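Local coordinates for protein D-alanyl-D-alanine carboxypeptidase DacD (Escherichia coli, PDB 5FSR) that removes the C-terminal D-alanine from peptidoglycan precursor peptides as a penicillin-binding serine DD-carboxypeptidase, at residues Lys67-Tyr72 against Asn155-Leu160; Leu108-Glu113 against Asn211-Gln216; Arg253-Val258 against Trp278-Phe283. All coordinates share one frame; numbering follows the deposited sequence. Where two conformers were deposited one is given.

Contact 1: Lys67-Tyr72 against Asn155-Leu160; sequences KLMTGY and NYAEKL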
ATOM      1  N   LYS A  67      -8.106   4.688  -5.309  1.00 19.44           N
ATOM      2  CA  LYS A  67      -7.926   3.557  -6.246  1.00 19.34           C
ATOM      3  C   LYS A  67      -7.087   2.419  -5.768  1.00 18.82           C
ATOM      4  O   LYS A  67      -7.172   1.347  -6.387  1.00 18.78           O
ATOM      5  CB  LYS A  67      -7.367   3.990  -7.607  1.00 19.66           C
ATOM      6  CG  LYS A  67      -8.412   4.662  -8.465  1.00 20.59           C
ATOM      7  CD  LYS A  67      -7.783   5.386  -9.654  1.00 21.37           C
ATOM      8  CE  LYS A  67      -8.683   6.467 -10.184  1.00 22.50           C
ATOM      9  NZ  LYS A  67      -8.190   7.872 -10.165  1.00 23.60           N
ATOM     10  N   LEU A  68      -6.291   2.617  -4.708  1.00 18.76           N
ATOM     11  CA  LEU A  68      -5.621   1.474  -4.078  1.00 18.41           C
ATOM     12  C   LEU A  68      -6.636   0.533  -3.523  1.00 18.13           C
ATOM     13  O   LEU A  68      -6.515  -0.672  -3.721  1.00 17.85           O
ATOM     14  CB  LEU A  68      -4.637   1.886  -2.958  1.00 18.51           C
ATOM     15  CG  LEU A  68      -3.512   2.790  -3.406  1.00 19.01           C
ATOM     16  CD1 LEU A  68      -2.759   3.260  -2.166  1.00 19.34           C
ATOM     17  CD2 LEU A  68      -2.599   2.077  -4.382  1.00 18.91           C
ATOM     18  N   MET A  69      -7.625   1.081  -2.811  1.00 18.64           N
ATOM     19  CA  MET A  69      -8.741   0.261  -2.283  1.00 19.07           C
ATOM     20  C   MET A  69      -9.542  -0.410  -3.378  1.00 19.28           C
ATOM     21  O   MET A  69      -9.934  -1.574  -3.254  1.00 19.43           O
ATOM     22  CB  MET A  69      -9.670   1.081  -1.405  1.00 19.87           C
ATOM     23  CG  MET A  69     -10.806   0.281  -0.777  1.00 20.54           C
ATOM     24  SD  MET A  69     -10.188  -1.253  -0.075  1.00 20.34           S
ATOM     25  CE  MET A  69     -10.085  -0.811   1.673  1.00 20.99           C
ATOM     26  N   THR A  70      -9.737   0.305  -4.485  1.00 19.74           N
ATOM     27  CA  THR A  70     -10.535  -0.196  -5.607  1.00 20.16           C
ATOM     28  C   THR A  70      -9.823  -1.436  -6.137  1.00 19.94           C
ATOM     29  O   THR A  70     -10.454  -2.492  -6.293  1.00 20.34           O
ATOM     30  CB  THR A  70     -10.747   0.920  -6.658  1.00 20.63           C
ATOM     31  OG1 THR A  70     -11.446   2.024  -6.042  1.00 21.06           O
ATOM     32  CG2 THR A  70     -11.463   0.416  -7.926  1.00 20.99           C
ATOM     33  N   GLY A  71      -8.519  -1.331  -6.382  1.00 19.60           N
ATOM     34  CA  GLY A  71      -7.734  -2.519  -6.790  1.00 19.75           C
ATOM     35  C   GLY A  71      -7.769  -3.664  -5.773  1.00 19.85           C
ATOM     36  O   GLY A  71      -7.660  -4.852  -6.135  1.00 20.43           O
ATOM     37  N   TYR A  72      -7.873  -3.303  -4.496  1.00 19.65           N
ATOM     38  CA  TYR A  72      -7.845  -4.275  -3.422  1.00 19.64           C
ATOM     39  C   TYR A  72      -9.107  -5.085  -3.462  1.00 19.98           C
ATOM     40  O   TYR A  72      -9.025  -6.300  -3.380  1.00 20.41           O
ATOM     41  CB  TYR A  72      -7.617  -3.641  -2.023  1.00 19.44           C
ATOM     42  CG  TYR A  72      -7.354  -4.711  -0.974  1.00 19.75           C
ATOM     43  CD1 TYR A  72      -6.164  -5.430  -0.972  1.00 19.66           C
ATOM     44  CD2 TYR A  72      -8.295  -5.026  -0.015  1.00 20.51           C
ATOM     45  CE1 TYR A  72      -5.923  -6.432  -0.044  1.00 20.15           C
ATOM     46  CE2 TYR A  72      -8.059  -6.029   0.931  1.00 21.18           C
ATOM     47  CZ  TYR A  72      -6.857  -6.724   0.912  1.00 20.88           C
ATOM     48  OH  TYR A  72      -6.629  -7.726   1.825  1.00 21.61           O
ATOM     49  N   ASN A 155     -16.482  -2.078   3.699  1.00 29.30           N
ATOM     50  CA  ASN A 155     -16.309  -3.349   4.417  1.00 29.95           C
ATOM     51  C   ASN A 155     -14.826  -3.791   4.535  1.00 28.81           C
ATOM     52  O   ASN A 155     -14.442  -4.381   5.541  1.00 29.29           O
ATOM     53  CB  ASN A 155     -17.124  -4.475   3.775  0.50 30.55           C
ATOM     54  CG  ASN A 155     -18.623  -4.226   3.832  0.50 32.21           C
ATOM     55  OD1 ASN A 155     -19.114  -3.517   4.698  0.50 33.19           O
ATOM     56  ND2 ASN A 155     -19.352  -4.806   2.886  0.50 32.54           N
ATOM     57  N   TYR A 156     -14.003  -3.478   3.541  1.00 27.44           N
ATOM     58  CA  TYR A 156     -12.602  -3.908   3.552  1.00 26.45           C
ATOM     59  C   TYR A 156     -11.741  -2.880   4.277  1.00 26.27           C
ATOM     60  O   TYR A 156     -10.718  -3.236   4.816  1.00 26.01           O
ATOM     61  CB  TYR A 156     -12.056  -4.183   2.142  1.00 25.26           C
ATOM     62  CG  TYR A 156     -12.424  -5.546   1.549  1.00 25.63           C
ATOM     63  CD1 TYR A 156     -11.906  -6.742   2.083  1.00 25.93           C
ATOM     64  CD2 TYR A 156     -13.294  -5.633   0.448  1.00 25.78           C
ATOM     65  CE1 TYR A 156     -12.237  -7.980   1.541  1.00 26.70           C
ATOM     66  CE2 TYR A 156     -13.650  -6.867  -0.109  1.00 26.50           C
ATOM     67  CZ  TYR A 156     -13.117  -8.040   0.420  1.00 27.04           C
ATOM     68  OH  TYR A 156     -13.484  -9.244  -0.163  1.00 27.69           O
ATOM     69  N   ALA A 157     -12.148  -1.622   4.317  1.00 26.60           N
ATOM     70  CA  ALA A 157     -11.514  -0.688   5.245  1.00 26.92           C
ATOM     71  C   ALA A 157     -11.817  -1.096   6.695  1.00 28.43           C
ATOM     72  O   ALA A 157     -10.947  -1.036   7.526  1.00 28.49           O
ATOM     73  CB  ALA A 157     -11.979   0.729   4.985  1.00 27.17           C
ATOM     74  N   GLU A 158     -13.041  -1.529   6.978  1.00 30.17           N
ATOM     75  CA  GLU A 158     -13.424  -1.921   8.344  1.00 32.29           C
ATOM     76  C   GLU A 158     -12.749  -3.230   8.790  1.00 32.32           C
ATOM     77  O   GLU A 158     -12.263  -3.288   9.909  1.00 32.73           O
ATOM     78  CB  GLU A 158     -14.963  -1.949   8.536  1.00 34.15           C
ATOM     79  CG  GLU A 158     -15.444  -2.445   9.903  1.00 36.38           C
ATOM     80  CD  GLU A 158     -16.833  -1.928  10.302  1.00 39.06           C
ATOM     81  OE1 GLU A 158     -17.654  -1.584   9.391  1.00 39.31           O
ATOM     82  OE2 GLU A 158     -17.123  -1.867  11.536  1.00 41.19           O
ATOM     83  N   LYS A 159     -12.676  -4.243   7.920  1.00 32.04           N
ATOM     84  CA  LYS A 159     -11.923  -5.489   8.224  1.00 32.32           C
ATOM     85  C   LYS A 159     -10.436  -5.246   8.522  1.00 31.26           C
ATOM     86  O   LYS A 159      -9.869  -5.870   9.400  1.00 31.92           O
ATOM     87  CB  LYS A 159     -12.001  -6.488   7.072  1.00 31.90           C
ATOM     88  CG  LYS A 159     -13.337  -7.190   6.917  1.00 33.60           C
ATOM     89  CD  LYS A 159     -13.324  -8.050   5.645  1.00 33.14           C
ATOM     90  CE  LYS A 159     -14.715  -8.456   5.188  1.00 34.35           C
ATOM     91  NZ  LYS A 159     -14.683  -9.652   4.301  1.00 34.55           N
ATOM     92  N   LEU A 160      -9.830  -4.339   7.755  1.00 29.87           N
ATOM     93  CA  LEU A 160      -8.426  -4.017   7.842  1.00 28.82           C
ATOM     94  C   LEU A 160      -8.129  -3.001   8.956  1.00 29.49           C
ATOM     95  O   LEU A 160      -6.959  -2.648   9.158  1.00 28.71           O
ATOM     96  CB  LEU A 160      -7.944  -3.448   6.493  1.00 27.58           C
ATOM     97  CG  LEU A 160      -7.931  -4.351   5.239  1.00 26.96           C
ATOM     98  CD1 LEU A 160      -7.274  -3.631   4.067  1.00 25.68           C
ATOM     99  CD2 LEU A 160      -7.253  -5.691   5.500  1.00 27.29           C
TER
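M69 and Y72 meet Y156, A157 and L160 where two helical segments pass almost perpendicularly: the axes of 67-72 and 155-159 make an angle of 93° and come within 11.0 Å of each other. The backbones are closest at M69 and A157, whose CA atoms lie 8.1 Å apart, and side chains fill the space between them. M69 leaves its helix with CG anti to the backbone N (chi1 -177°), then bends at its next two torsions, which lays the methyl end against the opposing backbone. There CE sits 3.5 Å from the N of A157, with the CB atoms of Y156 and A157 beside it. The sulfur also lies close to the CB of Y156, and the M69 and Y156 side chains cross at about a right angle. One turn further on, Y72 presents a ring edge to the face of Y156 in an offset edge-to-face stack, with centroids 5.8 Å apart and planes 89° to each other. CE2 of Y72 touches two neighbours: it is 4.1 Å from CD1 of Y156 and 4.0 Å from CD1 of L160, the last residue of its segment, just past the helix end. L188 of helix 182-193 touches both M69 and L160, adding a third helix to this apolar packing. The example illustrates a buried helix-helix crossing close to the probable active site. Helix 66-79 carries K67, the probable proton acceptor of the S-x-x-K motif of penicillin-binding proteins. The NZ of K67 is hydrogen-bonded to OG of S130, while M69 packs into the helical part of the fold.

Contact 2: Leu108-Glu113 against Asn211-Gln216; sequences LMFLKE and NGITQQ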
ATOM      1  N   LEU A 108      -7.842   8.050 -17.970  1.00 31.78           N
ATOM      2  CA  LEU A 108      -8.722   7.057 -18.587  1.00 30.78           C
ATOM      3  C   LEU A 108      -7.944   5.913 -19.254  1.00 30.12           C
ATOM      4  O   LEU A 108      -6.789   6.078 -19.673  1.00 31.05           O
ATOM      5  CB  LEU A 108      -9.624   7.755 -19.604  1.00 32.29           C
ATOM      6  CG  LEU A 108     -10.648   8.795 -19.103  1.00 32.80           C
ATOM      7  CD1 LEU A 108     -11.227   9.550 -20.282  1.00 34.79           C
ATOM      8  CD2 LEU A 108     -11.774   8.168 -18.294  1.00 31.62           C
ATOM      9  N   MET A 109      -8.568   4.740 -19.304  1.00 28.57           N
ATOM     10  CA  MET A 109      -8.129   3.647 -20.164  1.00 28.35           C
ATOM     11  C   MET A 109      -8.651   3.834 -21.595  1.00 29.72           C
ATOM     12  O   MET A 109      -8.141   3.208 -22.538  1.00 30.38           O
ATOM     13  CB  MET A 109      -8.681   2.342 -19.591  1.00 26.98           C
ATOM     14  CG  MET A 109      -8.114   1.063 -20.158  1.00 26.85           C
ATOM     15  SD  MET A 109      -8.812  -0.318 -19.252  1.00 25.39           S
ATOM     16  CE  MET A 109      -8.008  -1.608 -20.163  1.00 26.05           C
ATOM     17  N   PHE A 110      -9.701   4.655 -21.728  1.00 30.13           N
ATOM     18  CA  PHE A 110     -10.369   4.964 -23.007  1.00 31.66           C
ATOM     19  C   PHE A 110     -11.075   3.717 -23.532  1.00 31.47           C
ATOM     20  O   PHE A 110     -10.834   3.249 -24.651  1.00 32.61           O
ATOM     21  CB  PHE A 110      -9.425   5.588 -24.052  1.00 33.32           C
ATOM     22  CG  PHE A 110      -8.839   6.904 -23.633  1.00 33.86           C
ATOM     23  CD1 PHE A 110      -9.636   8.028 -23.537  1.00 34.70           C
ATOM     24  CD2 PHE A 110      -7.482   7.035 -23.362  1.00 34.00           C
ATOM     25  CE1 PHE A 110      -9.102   9.261 -23.159  1.00 35.58           C
ATOM     26  CE2 PHE A 110      -6.937   8.272 -22.962  1.00 34.77           C
ATOM     27  CZ  PHE A 110      -7.751   9.384 -22.859  1.00 35.50           C
ATOM     28  N   LEU A 111     -11.958   3.203 -22.683  1.00 30.21           N
ATOM     29  CA  LEU A 111     -12.855   2.110 -23.023  1.00 30.19           C
ATOM     30  C   LEU A 111     -14.076   2.674 -23.748  1.00 31.44           C
ATOM     31  O   LEU A 111     -14.495   3.785 -23.483  1.00 31.71           O
ATOM     32  CB  LEU A 111     -13.328   1.427 -21.730  1.00 28.68           C
ATOM     33  CG  LEU A 111     -12.319   0.771 -20.819  1.00 27.40           C
ATOM     34  CD1 LEU A 111     -13.002   0.323 -19.536  1.00 26.36           C
ATOM     35  CD2 LEU A 111     -11.616  -0.399 -21.495  1.00 27.65           C
ATOM     36  N   LYS A 112     -14.663   1.881 -24.627  1.00 32.39           N
ATOM     37  CA  LYS A 112     -15.896   2.256 -25.325  1.00 33.80           C
ATOM     38  C   LYS A 112     -16.991   1.260 -24.969  1.00 33.56           C
ATOM     39  O   LYS A 112     -16.719   0.094 -24.764  1.00 32.77           O
ATOM     40  CB  LYS A 112     -15.667   2.313 -26.822  1.00 35.56           C
ATOM     41  CG  LYS A 112     -16.891   2.726 -27.622  1.00 37.21           C
ATOM     42  N   GLU A 113     -18.228   1.744 -24.842  1.00 34.44           N
ATOM     43  CA  GLU A 113     -19.388   0.856 -24.693  1.00 34.86           C
ATOM     44  C   GLU A 113     -19.387  -0.267 -25.737  1.00 35.60           C
ATOM     45  O   GLU A 113     -19.160  -0.031 -26.923  1.00 36.66           O
ATOM     46  CB  GLU A 113     -20.695   1.639 -24.777  1.00 36.29           C
ATOM     47  CG  GLU A 113     -21.952   0.768 -24.756  1.00 37.10           C
ATOM     48  CD  GLU A 113     -23.231   1.576 -24.825  1.00 38.47           C
ATOM     49  OE1 GLU A 113     -23.163   2.749 -25.202  1.00 39.43           O
ATOM     50  OE2 GLU A 113     -24.297   1.032 -24.490  1.00 39.06           O
ATOM     51  N   ASN A 211      -6.597  -0.030 -26.927  1.00 41.80           N
ATOM     52  CA  ASN A 211      -7.310   0.491 -28.092  1.00 43.53           C
ATOM     53  C   ASN A 211      -6.492   1.584 -28.809  1.00 44.71           C
ATOM     54  O   ASN A 211      -6.922   2.731 -28.979  1.00 44.96           O
ATOM     55  CB  ASN A 211      -8.732   0.890 -27.615  1.00 43.19           C
ATOM     56  CG  ASN A 211      -9.458   1.821 -28.563  1.00 45.46           C
ATOM     57  OD1 ASN A 211      -9.802   2.965 -28.195  1.00 46.05           O
ATOM     58  ND2 ASN A 211      -9.698   1.350 -29.794  1.00 47.16           N
ATOM     59  N   GLY A 212      -5.259   1.212 -29.167  1.00 45.26           N
ATOM     60  CA  GLY A 212      -4.349   2.090 -29.935  1.00 46.79           C
ATOM     61  C   GLY A 212      -3.650   3.215 -29.171  1.00 45.82           C
ATOM     62  O   GLY A 212      -2.830   3.912 -29.753  1.00 47.69           O
ATOM     63  N   ILE A 213      -3.980   3.419 -27.896  1.00 42.88           N
ATOM     64  CA  ILE A 213      -3.378   4.496 -27.089  1.00 42.23           C
ATOM     65  C   ILE A 213      -2.444   3.906 -26.033  1.00 40.36           C
ATOM     66  O   ILE A 213      -2.866   3.053 -25.262  1.00 38.20           O
ATOM     67  CB  ILE A 213      -4.460   5.347 -26.393  1.00 41.06           C
ATOM     68  CG1 ILE A 213      -5.190   6.187 -27.432  1.00 43.00           C
ATOM     69  CG2 ILE A 213      -3.857   6.257 -25.318  1.00 40.48           C
ATOM     70  CD1 ILE A 213      -6.552   6.651 -26.994  1.00 42.09           C
ATOM     71  N   THR A 214      -1.205   4.385 -26.012  1.00 41.12           N
ATOM     72  CA  THR A 214      -0.202   4.018 -25.017  1.00 40.02           C
ATOM     73  C   THR A 214      -0.061   5.144 -23.999  1.00 39.27           C
ATOM     74  O   THR A 214       0.035   6.306 -24.377  1.00 40.42           O
ATOM     75  CB  THR A 214       1.192   3.806 -25.671  1.00 42.09           C
ATOM     76  OG1 THR A 214       1.158   2.672 -26.549  1.00 42.89           O
ATOM     77  CG2 THR A 214       2.300   3.609 -24.626  1.00 41.25           C
ATOM     78  N   GLN A 215      -0.022   4.768 -22.713  1.00 37.17           N
ATOM     79  CA  GLN A 215       0.120   5.703 -21.599  1.00 36.44           C
ATOM     80  C   GLN A 215       1.154   5.207 -20.563  1.00 35.63           C
ATOM     81  O   GLN A 215       1.398   4.017 -20.431  1.00 34.71           O
ATOM     82  CB  GLN A 215      -1.228   5.894 -20.914  1.00 34.72           C
ATOM     83  CG  GLN A 215      -2.350   6.188 -21.877  1.00 35.54           C
ATOM     84  CD  GLN A 215      -3.711   6.278 -21.230  1.00 34.10           C
ATOM     85  OE1 GLN A 215      -4.572   5.458 -21.528  1.00 33.52           O
ATOM     86  NE2 GLN A 215      -3.921   7.240 -20.343  1.00 33.73           N
ATOM     87  N   GLN A 216       1.767   6.147 -19.853  1.00 36.25           N
ATOM     88  CA  GLN A 216       2.838   5.834 -18.878  1.00 35.98           C
ATOM     89  C   GLN A 216       2.322   5.730 -17.460  1.00 34.17           C
ATOM     90  O   GLN A 216       1.527   6.567 -17.024  1.00 33.50           O
ATOM     91  CB  GLN A 216       3.922   6.912 -18.882  1.00 37.66           C
ATOM     92  CG  GLN A 216       4.844   6.920 -20.087  1.00 40.07           C
ATOM     93  CD  GLN A 216       5.681   5.643 -20.240  1.00 40.17           C
ATOM     94  OE1 GLN A 216       5.939   4.910 -19.275  1.00 38.21           O
ATOM     95  NE2 GLN A 216       6.105   5.372 -21.488  1.00 42.23           N
TER
HETATM   96  O   HOH W   1     -11.663   4.666 -27.573  1.00 19.56           O
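N211 opens the second segment and meets the first through a water molecule. Its OD1 accepts a hydrogen bond of 2.6 Å from this water, which also makes a weak one to the backbone O of F110, joining the two loops at their exposed margin. The CA atoms of N211 and F110 are the nearest pair across the segments, 7.4 Å apart. After the turn at G212, I213 begins the strand and brings its CD1 within 3.8 Å of CD2 of F110, and the two side chains cross at about a right angle. F110 holds its ring there with CG anti to its own carbonyl carbon (chi1 -62°), and L108 covers one face of that ring from within the first segment, its CB 3.8 Å above the plane and over the centre. Two residues along, Q215 points the same way as I213 and reaches across to the loop with an extended chain. Its amide end lies against the backbone O of L108 and beside the ring of F110, the ring and amide planes being 39° apart. This packing lies beside the probable active site, the side chain of Q215 being about 8 Å from that of S130. The strand 213-216 is one arm of a two-stranded antiparallel hairpin, paired with strand 207-210, from which W210 touches M109 and L111. The loop 108-113 is also held to the N-terminal part of helix 132-143, where D133 accepts hydrogen bonds from the backbone N atoms of M109 and L111.

Contact 3: Arg253-Val258 against Trp278-Phe283; sequences RRLIAV and WGQQNF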
ATOM      1  N   ARG A 253      13.763  -7.758   2.278  1.00 32.36           N
ATOM      2  CA  ARG A 253      13.107  -6.775   3.148  1.00 30.65           C
ATOM      3  C   ARG A 253      12.474  -5.650   2.304  1.00 28.62           C
ATOM      4  O   ARG A 253      13.051  -5.182   1.317  1.00 28.83           O
ATOM      5  CB  ARG A 253      14.077  -6.150   4.180  1.00 31.85           C
ATOM      6  CG  ARG A 253      13.538  -4.816   4.717  1.00 31.21           C
ATOM      7  CD  ARG A 253      14.423  -4.047   5.618  1.00 32.66           C
ATOM      8  NE  ARG A 253      15.631  -3.590   4.954  1.00 34.47           N
ATOM      9  CZ  ARG A 253      16.320  -2.502   5.281  1.00 35.03           C
ATOM     10  NH1 ARG A 253      15.906  -1.697   6.252  1.00 34.73           N
ATOM     11  NH2 ARG A 253      17.417  -2.207   4.586  1.00 36.34           N
ATOM     12  N   ARG A 254      11.342  -5.165   2.787  1.00 26.60           N
ATOM     13  CA  ARG A 254      10.538  -4.218   2.081  1.00 25.30           C
ATOM     14  C   ARG A 254      10.043  -3.152   3.025  1.00 24.58           C
ATOM     15  O   ARG A 254       9.580  -3.470   4.115  1.00 24.36           O
ATOM     16  CB  ARG A 254       9.340  -4.929   1.394  1.00 24.15           C
ATOM     17  CG  ARG A 254       8.339  -3.973   0.743  1.00 22.89           C
ATOM     18  CD  ARG A 254       7.092  -4.704   0.233  1.00 22.07           C
ATOM     19  NE  ARG A 254       7.304  -5.538  -0.961  1.00 22.42           N
ATOM     20  CZ  ARG A 254       7.467  -5.083  -2.208  1.00 22.45           C
ATOM     21  NH1 ARG A 254       7.523  -3.792  -2.471  1.00 22.06           N
ATOM     22  NH2 ARG A 254       7.603  -5.939  -3.205  1.00 23.17           N
ATOM     23  N   LEU A 255      10.088  -1.901   2.548  1.00 24.51           N
ATOM     24  CA  LEU A 255       9.591  -0.727   3.256  1.00 24.09           C
ATOM     25  C   LEU A 255       8.482  -0.069   2.477  1.00 23.39           C
ATOM     26  O   LEU A 255       8.388  -0.201   1.274  1.00 23.74           O
ATOM     27  CB  LEU A 255      10.735   0.277   3.465  1.00 25.16           C
ATOM     28  CG  LEU A 255      11.988  -0.271   4.205  1.00 26.21           C
ATOM     29  CD1 LEU A 255      13.078   0.781   4.290  1.00 27.34           C
ATOM     30  CD2 LEU A 255      11.606  -0.779   5.590  1.00 25.93           C
ATOM     31  N   ILE A 256       7.633   0.648   3.184  1.00 22.98           N
ATOM     32  CA  ILE A 256       6.520   1.313   2.616  1.00 22.41           C
ATOM     33  C   ILE A 256       6.579   2.751   3.140  1.00 23.03           C
ATOM     34  O   ILE A 256       6.428   2.951   4.326  1.00 23.08           O
ATOM     35  CB  ILE A 256       5.214   0.585   3.014  1.00 21.58           C
ATOM     36  CG1 ILE A 256       5.184  -0.837   2.447  1.00 21.31           C
ATOM     37  CG2 ILE A 256       3.994   1.324   2.502  1.00 21.06           C
ATOM     38  CD1 ILE A 256       4.013  -1.657   2.930  1.00 20.79           C
ATOM     39  N   ALA A 257       6.822   3.725   2.249  1.00 23.66           N
ATOM     40  CA  ALA A 257       6.768   5.139   2.582  1.00 24.57           C
ATOM     41  C   ALA A 257       5.490   5.816   2.062  1.00 24.69           C
ATOM     42  O   ALA A 257       5.241   5.827   0.861  1.00 24.59           O
ATOM     43  CB  ALA A 257       7.972   5.827   2.004  1.00 25.79           C
ATOM     44  N   VAL A 258       4.670   6.348   2.973  1.00 25.20           N
ATOM     45  CA  VAL A 258       3.535   7.192   2.627  1.00 25.53           C
ATOM     46  C   VAL A 258       3.929   8.617   2.928  1.00 27.26           C
ATOM     47  O   VAL A 258       4.418   8.902   4.043  1.00 27.73           O
ATOM     48  CB  VAL A 258       2.272   6.840   3.430  1.00 25.15           C
ATOM     49  CG1 VAL A 258       1.145   7.821   3.146  1.00 25.73           C
ATOM     50  CG2 VAL A 258       1.790   5.442   3.094  1.00 24.19           C
ATOM     51  N   TRP A 278      16.643   6.449   4.460  1.00 35.28           N
ATOM     52  CA  TRP A 278      16.966   6.446   5.900  1.00 35.33           C
ATOM     53  C   TRP A 278      16.511   5.121   6.497  1.00 33.83           C
ATOM     54  O   TRP A 278      17.168   4.581   7.364  1.00 34.12           O
ATOM     55  CB  TRP A 278      16.303   7.627   6.601  1.00 35.23           C
ATOM     56  CG  TRP A 278      16.464   7.681   8.096  1.00 35.57           C
ATOM     57  CD1 TRP A 278      17.519   8.226   8.801  1.00 37.21           C
ATOM     58  CD2 TRP A 278      15.518   7.224   9.084  1.00 34.15           C
ATOM     59  NE1 TRP A 278      17.289   8.103  10.145  1.00 37.05           N
ATOM     60  CE2 TRP A 278      16.078   7.498  10.353  1.00 35.28           C
ATOM     61  CE3 TRP A 278      14.273   6.598   9.018  1.00 32.32           C
ATOM     62  CZ2 TRP A 278      15.417   7.182  11.545  1.00 34.81           C
ATOM     63  CZ3 TRP A 278      13.622   6.269  10.206  1.00 31.87           C
ATOM     64  CH2 TRP A 278      14.180   6.572  11.443  1.00 33.16           C
ATOM     65  N   GLY A 279      15.400   4.588   5.997  1.00 32.06           N
ATOM     66  CA  GLY A 279      14.980   3.267   6.382  1.00 30.94           C
ATOM     67  C   GLY A 279      16.004   2.222   6.015  1.00 31.65           C
ATOM     68  O   GLY A 279      16.366   1.387   6.852  1.00 32.23           O
ATOM     69  N   GLN A 280      16.495   2.290   4.779  1.00 32.18           N
ATOM     70  CA  GLN A 280      17.313   1.215   4.177  1.00 32.92           C
ATOM     71  C   GLN A 280      18.705   1.107   4.767  1.00 34.40           C
ATOM     72  O   GLN A 280      19.211   0.003   4.919  1.00 34.89           O
ATOM     73  CB  GLN A 280      17.407   1.333   2.625  1.00 33.48           C
ATOM     74  CG  GLN A 280      16.358   0.485   1.926  1.00 32.36           C
ATOM     75  CD  GLN A 280      16.223   0.738   0.421  1.00 33.00           C
ATOM     76  OE1 GLN A 280      17.206   1.001  -0.282  1.00 34.66           O
ATOM     77  NE2 GLN A 280      14.975   0.625  -0.089  1.00 31.64           N
ATOM     78  N   GLN A 281      19.307   2.255   5.074  1.00 35.19           N
ATOM     79  CA  GLN A 281      20.684   2.336   5.544  1.00 37.01           C
ATOM     80  C   GLN A 281      20.869   2.087   7.048  1.00 36.78           C
ATOM     81  O   GLN A 281      21.894   1.554   7.454  1.00 38.02           O
ATOM     82  CB  GLN A 281      21.242   3.703   5.206  1.00 38.56           C
ATOM     83  CG  GLN A 281      21.291   3.985   3.719  1.00 39.24           C
ATOM     84  CD  GLN A 281      21.685   5.415   3.452  1.00 40.81           C
ATOM     85  OE1 GLN A 281      20.870   6.318   3.613  1.00 40.39           O
ATOM     86  NE2 GLN A 281      22.930   5.633   3.065  1.00 43.17           N
ATOM     87  N   ASN A 282      19.863   2.472   7.839  1.00 35.07           N
ATOM     88  CA  ASN A 282      19.952   2.524   9.301  1.00 35.18           C
ATOM     89  C   ASN A 282      19.249   1.413  10.111  1.00 33.88           C
ATOM     90  O   ASN A 282      19.494   1.284  11.312  1.00 34.42           O
ATOM     91  CB  ASN A 282      19.469   3.909   9.765  1.00 35.06           C
ATOM     92  CG  ASN A 282      20.370   5.026   9.264  1.00 36.71           C
ATOM     93  OD1 ASN A 282      21.593   4.961   9.450  1.00 38.42           O
ATOM     94  ND2 ASN A 282      19.788   6.038   8.611  1.00 36.32           N
ATOM     95  N   PHE A 283      18.391   0.643   9.447  1.00 32.28           N
ATOM     96  CA  PHE A 283      17.625  -0.434  10.037  1.00 31.28           C
ATOM     97  C   PHE A 283      17.729  -1.720   9.197  1.00 31.39           C
ATOM     98  O   PHE A 283      18.069  -1.697   8.001  1.00 31.49           O
ATOM     99  CB  PHE A 283      16.135  -0.050  10.146  1.00 29.49           C
ATOM    100  CG  PHE A 283      15.865   1.193  10.958  1.00 29.39           C
ATOM    101  CD1 PHE A 283      16.087   2.443  10.426  1.00 29.61           C
ATOM    102  CD2 PHE A 283      15.360   1.103  12.258  1.00 29.35           C
ATOM    103  CE1 PHE A 283      15.827   3.585  11.172  1.00 29.96           C
ATOM    104  CE2 PHE A 283      15.092   2.243  13.008  1.00 29.66           C
ATOM    105  CZ  PHE A 283      15.325   3.491  12.462  1.00 29.95           C
TER
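R253 directs its guanidinium at the C-terminal end of helix 265-282, where backbone carbonyls face it. The group meets Q280 edge-on: NH2 donates to the O of Q280 over 2.9 Å, nearly straight at 167°, in the carbonyl plane and on a lone pair. NH1 donates to the O of G279 over 3.2 Å, but from above that carbonyl plane and with a more bent path. A turn at chi3 (65°) in an otherwise extended chain swings the guanidinium against the last helical turn. NH2 also forms a salt bridge with D250, so one nitrogen links the helix end to the neighbouring strand 242-250, and the positive charge probably complements the helix dipole. Beside it, L255 leans on the helix backbone with CD1 3.7 Å from the C of G279. G279, with no side chain, lets the methyl come right up to the helix backbone. The CG of Q280 flanks both residues, 4.1 Å from CD1 of L255 and 3.9 Å from NH2 of R253. Strand 253-258 and helix 278-282 run at 149° to each other, and the contact packs helix 265-282 against the central antiparallel sheet, the arrangement of the serine DD-peptidase and beta-lactamase fold.

How the contacts relate
From the N terminus, the chain first passes through 67-72, on helix 66-79, which carries the probable proton acceptor, and then 108-113, in a long loop, before 155-160 closes contact 1 across 82 intervening residues. Contact 2 closes later, at 211-216, so the two loops cross: each has one segment between those of the other. Contact 3 follows in series, a short excursion from the sheet strand 253-262 into helix 265-282. Contact 1 joins helices in the helical part of the fold, contact 2 ties the peripheral hairpin to a loop near the probable active site, and contact 3 joins the sheet to its last helix. Contacts 2 and 3 lie on opposite sides of the chain's centre, their centres 35 Å apart.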